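Local coordinates for calcium-regulated actin-bundling protein (Dictyostelium discoideum, PDB 4X3N), which binds and bundles actin filaments under the control of calcium, and may help shape and reorganise filopodia and pseudopodia during cell movement, at residues R249-K254 and W277-D282. Numbering follows the deposited sequence.
Sequences RTASKK and WWMNRD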
loop_
_atom_site.group_PDB
_atom_site.type_symbol
_atom_site.label_atom_id
_atom_site.label_comp_id
_atom_site.label_asym_id
_atom_site.label_seq_id
_atom_site.Cartn_x
_atom_site.Cartn_y
_atom_site.Cartn_z
ATOM N N ARG A 249 -19.634 32.371 -13.153
ATOM C CA ARG A 249 -20.362 33.651 -13.024
ATOM C C ARG A 249 -21.632 33.562 -12.190
ATOM O O ARG A 249 -21.795 34.329 -11.242
ATOM C CB ARG A 249 -20.727 34.217 -14.403
ATOM C CG ARG A 249 -19.543 34.904 -15.074
ATOM C CD ARG A 249 -19.864 36.277 -15.690
ATOM N NE ARG A 249 -20.318 36.163 -17.087
ATOM C CZ ARG A 249 -19.542 35.860 -18.142
ATOM N NH1 ARG A 249 -18.250 35.628 -17.986
ATOM N NH2 ARG A 249 -20.065 35.779 -19.370
ATOM N N THR A 250 -22.554 32.662 -12.537
ATOM C CA THR A 250 -23.786 32.656 -11.764
ATOM C C THR A 250 -23.522 32.280 -10.333
ATOM O O THR A 250 -24.088 32.891 -9.426
ATOM C CB THR A 250 -25.046 31.915 -12.369
ATOM O OG1 THR A 250 -25.337 30.714 -11.669
ATOM C CG2 THR A 250 -24.975 31.676 -13.815
ATOM N N ALA A 251 -22.631 31.330 -10.082
ATOM C CA ALA A 251 -22.199 31.052 -8.695
ATOM C C ALA A 251 -21.561 32.262 -8.015
ATOM O O ALA A 251 -21.838 32.547 -6.868
ATOM C CB ALA A 251 -21.196 29.911 -8.667
ATOM N N SER A 252 -20.711 32.974 -8.717
ATOM C CA SER A 252 -19.981 34.095 -8.105
ATOM C C SER A 252 -20.972 35.254 -7.777
ATOM O O SER A 252 -21.028 35.760 -6.656
ATOM C CB SER A 252 -18.870 34.539 -9.065
ATOM O OG SER A 252 -17.989 33.427 -9.398
ATOM N N LYS A 253 -21.801 35.631 -8.750
ATOM C CA LYS A 253 -22.863 36.612 -8.508
ATOM C C LYS A 253 -23.691 36.262 -7.306
ATOM O O LYS A 253 -24.066 37.136 -6.541
ATOM C CB LYS A 253 -23.804 36.773 -9.720
ATOM C CG LYS A 253 -23.750 38.122 -10.453
ATOM C CD LYS A 253 -22.326 38.622 -10.754
ATOM C CE LYS A 253 -22.113 39.060 -12.206
ATOM N NZ LYS A 253 -21.658 37.936 -13.099
ATOM N N LYS A 254 -24.032 34.997 -7.151
ATOM C CA LYS A 254 -24.891 34.636 -6.061
ATOM C C LYS A 254 -24.192 34.647 -4.736
ATOM O O LYS A 254 -24.831 34.962 -3.771
ATOM C CB LYS A 254 -25.564 33.298 -6.265
ATOM C CG LYS A 254 -26.533 32.993 -5.157
ATOM C CD LYS A 254 -27.688 32.152 -5.651
ATOM C CE LYS A 254 -28.462 31.586 -4.468
ATOM N NZ LYS A 254 -29.708 30.965 -4.963
ATOM N N TRP A 277 -13.197 32.166 -5.138
ATOM C CA TRP A 277 -11.868 32.533 -5.608
ATOM C C TRP A 277 -11.216 31.376 -6.432
ATOM O O TRP A 277 -10.592 31.594 -7.471
ATOM C CB TRP A 277 -10.968 32.909 -4.400
ATOM C CG TRP A 277 -9.544 33.324 -4.805
ATOM C CD1 TRP A 277 -9.074 34.616 -4.999
ATOM C CD2 TRP A 277 -8.431 32.466 -5.069
ATOM N NE1 TRP A 277 -7.748 34.591 -5.354
ATOM C CE2 TRP A 277 -7.334 33.290 -5.428
ATOM C CE3 TRP A 277 -8.256 31.078 -5.067
ATOM C CZ2 TRP A 277 -6.086 32.764 -5.780
ATOM C CZ3 TRP A 277 -7.016 30.557 -5.399
ATOM C CH2 TRP A 277 -5.943 31.404 -5.754
ATOM N N TRP A 278 -11.342 30.134 -5.950
ATOM C CA TRP A 278 -10.612 29.010 -6.591
ATOM C C TRP A 278 -11.145 28.773 -7.982
ATOM O O TRP A 278 -10.414 28.616 -8.943
ATOM C CB TRP A 278 -10.801 27.732 -5.759
ATOM C CG TRP A 278 -9.948 26.599 -6.203
ATOM C CD1 TRP A 278 -10.246 25.662 -7.191
ATOM C CD2 TRP A 278 -8.665 26.237 -5.696
ATOM N NE1 TRP A 278 -9.265 24.760 -7.273
ATOM C CE2 TRP A 278 -8.266 25.082 -6.381
ATOM C CE3 TRP A 278 -7.822 26.753 -4.702
ATOM C CZ2 TRP A 278 -7.031 24.460 -6.139
ATOM C CZ3 TRP A 278 -6.599 26.119 -4.452
ATOM C CH2 TRP A 278 -6.232 24.988 -5.140
ATOM N N MET A 279 -12.458 28.753 -8.076
ATOM C CA MET A 279 -13.072 28.484 -9.374
ATOM C C MET A 279 -12.749 29.543 -10.389
ATOM O O MET A 279 -12.470 29.248 -11.525
ATOM C CB MET A 279 -14.586 28.344 -9.204
ATOM C CG MET A 279 -14.953 27.021 -8.571
ATOM S SD MET A 279 -16.723 26.682 -8.629
ATOM C CE MET A 279 -17.429 28.266 -8.039
ATOM N N ASN A 280 -12.738 30.798 -9.974
ATOM C CA ASN A 280 -12.303 31.899 -10.883
ATOM C C ASN A 280 -10.876 31.786 -11.248
ATOM O O ASN A 280 -10.516 31.899 -12.393
ATOM C CB ASN A 280 -12.643 33.269 -10.286
ATOM C CG ASN A 280 -14.131 33.644 -10.486
ATOM O OD1 ASN A 280 -14.497 34.140 -11.521
ATOM N ND2 ASN A 280 -14.970 33.369 -9.514
ATOM N N ARG A 281 -10.015 31.563 -10.272
ATOM C CA ARG A 281 -8.625 31.292 -10.607
ATOM C C ARG A 281 -8.397 30.181 -11.619
ATOM O O ARG A 281 -7.547 30.266 -12.527
ATOM C CB ARG A 281 -7.875 30.928 -9.322
ATOM C CG ARG A 281 -6.384 30.827 -9.493
ATOM C CD ARG A 281 -5.801 32.193 -9.833
ATOM N NE ARG A 281 -4.359 32.104 -9.968
ATOM C CZ ARG A 281 -3.721 31.596 -11.030
ATOM N NH1 ARG A 281 -4.395 31.134 -12.072
ATOM N NH2 ARG A 281 -2.373 31.537 -11.040
ATOM N N ASP A 282 -9.138 29.109 -11.434
ATOM C CA ASP A 282 -8.950 27.905 -12.234
ATOM C C ASP A 282 -9.466 28.134 -13.660
ATOM O O ASP A 282 -8.796 27.824 -14.653
ATOM C CB ASP A 282 -9.683 26.803 -11.517
ATOM C CG ASP A 282 -9.317 25.456 -12.021
ATOM O OD1 ASP A 282 -8.107 25.172 -12.001
ATOM O OD2 ASP A 282 -10.227 24.680 -12.377
#
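Met279 lays its terminal methyl against the methyl of Ala251, CE to CB 4.2 Å apart, a light apolar touch between the helices 232-255 and 273-290. The thioether chain is extended at chi2 and bends at chi3 (-48°), bringing CE to the alanine. One residue further along each helix the contact turns polar: Asn280 ND2 donates to Ser252 OG at 3.0 Å, with an N-H...O angle of 160° and the oxygen almost in the amide plane. Ser252 OG accepts from the amide while its own proton can go to the carbonyl of Val248, four residues back. Asn280 ND2 is likewise held by two oxygens, one on each helix, the second being Ile276 O, which fixes how the amide is turned. Ser252 CA and Asn280 CA, the nearest such pair, are 8.5 Å apart. This is sparing side-chain packing between consecutive C-terminal helices, burying 114 Å² and taking no part in the calcium site. Tyr260, in the connection between them, packs on both Ser252 and Asn280. Ala186 touches Ala251 and Met279 together, so helix 181-211 closes over the apolar pair as the third helix; on another side of helix 273-290, Trp277 packs on helix 61-79 and Trp278 on helix 42-57.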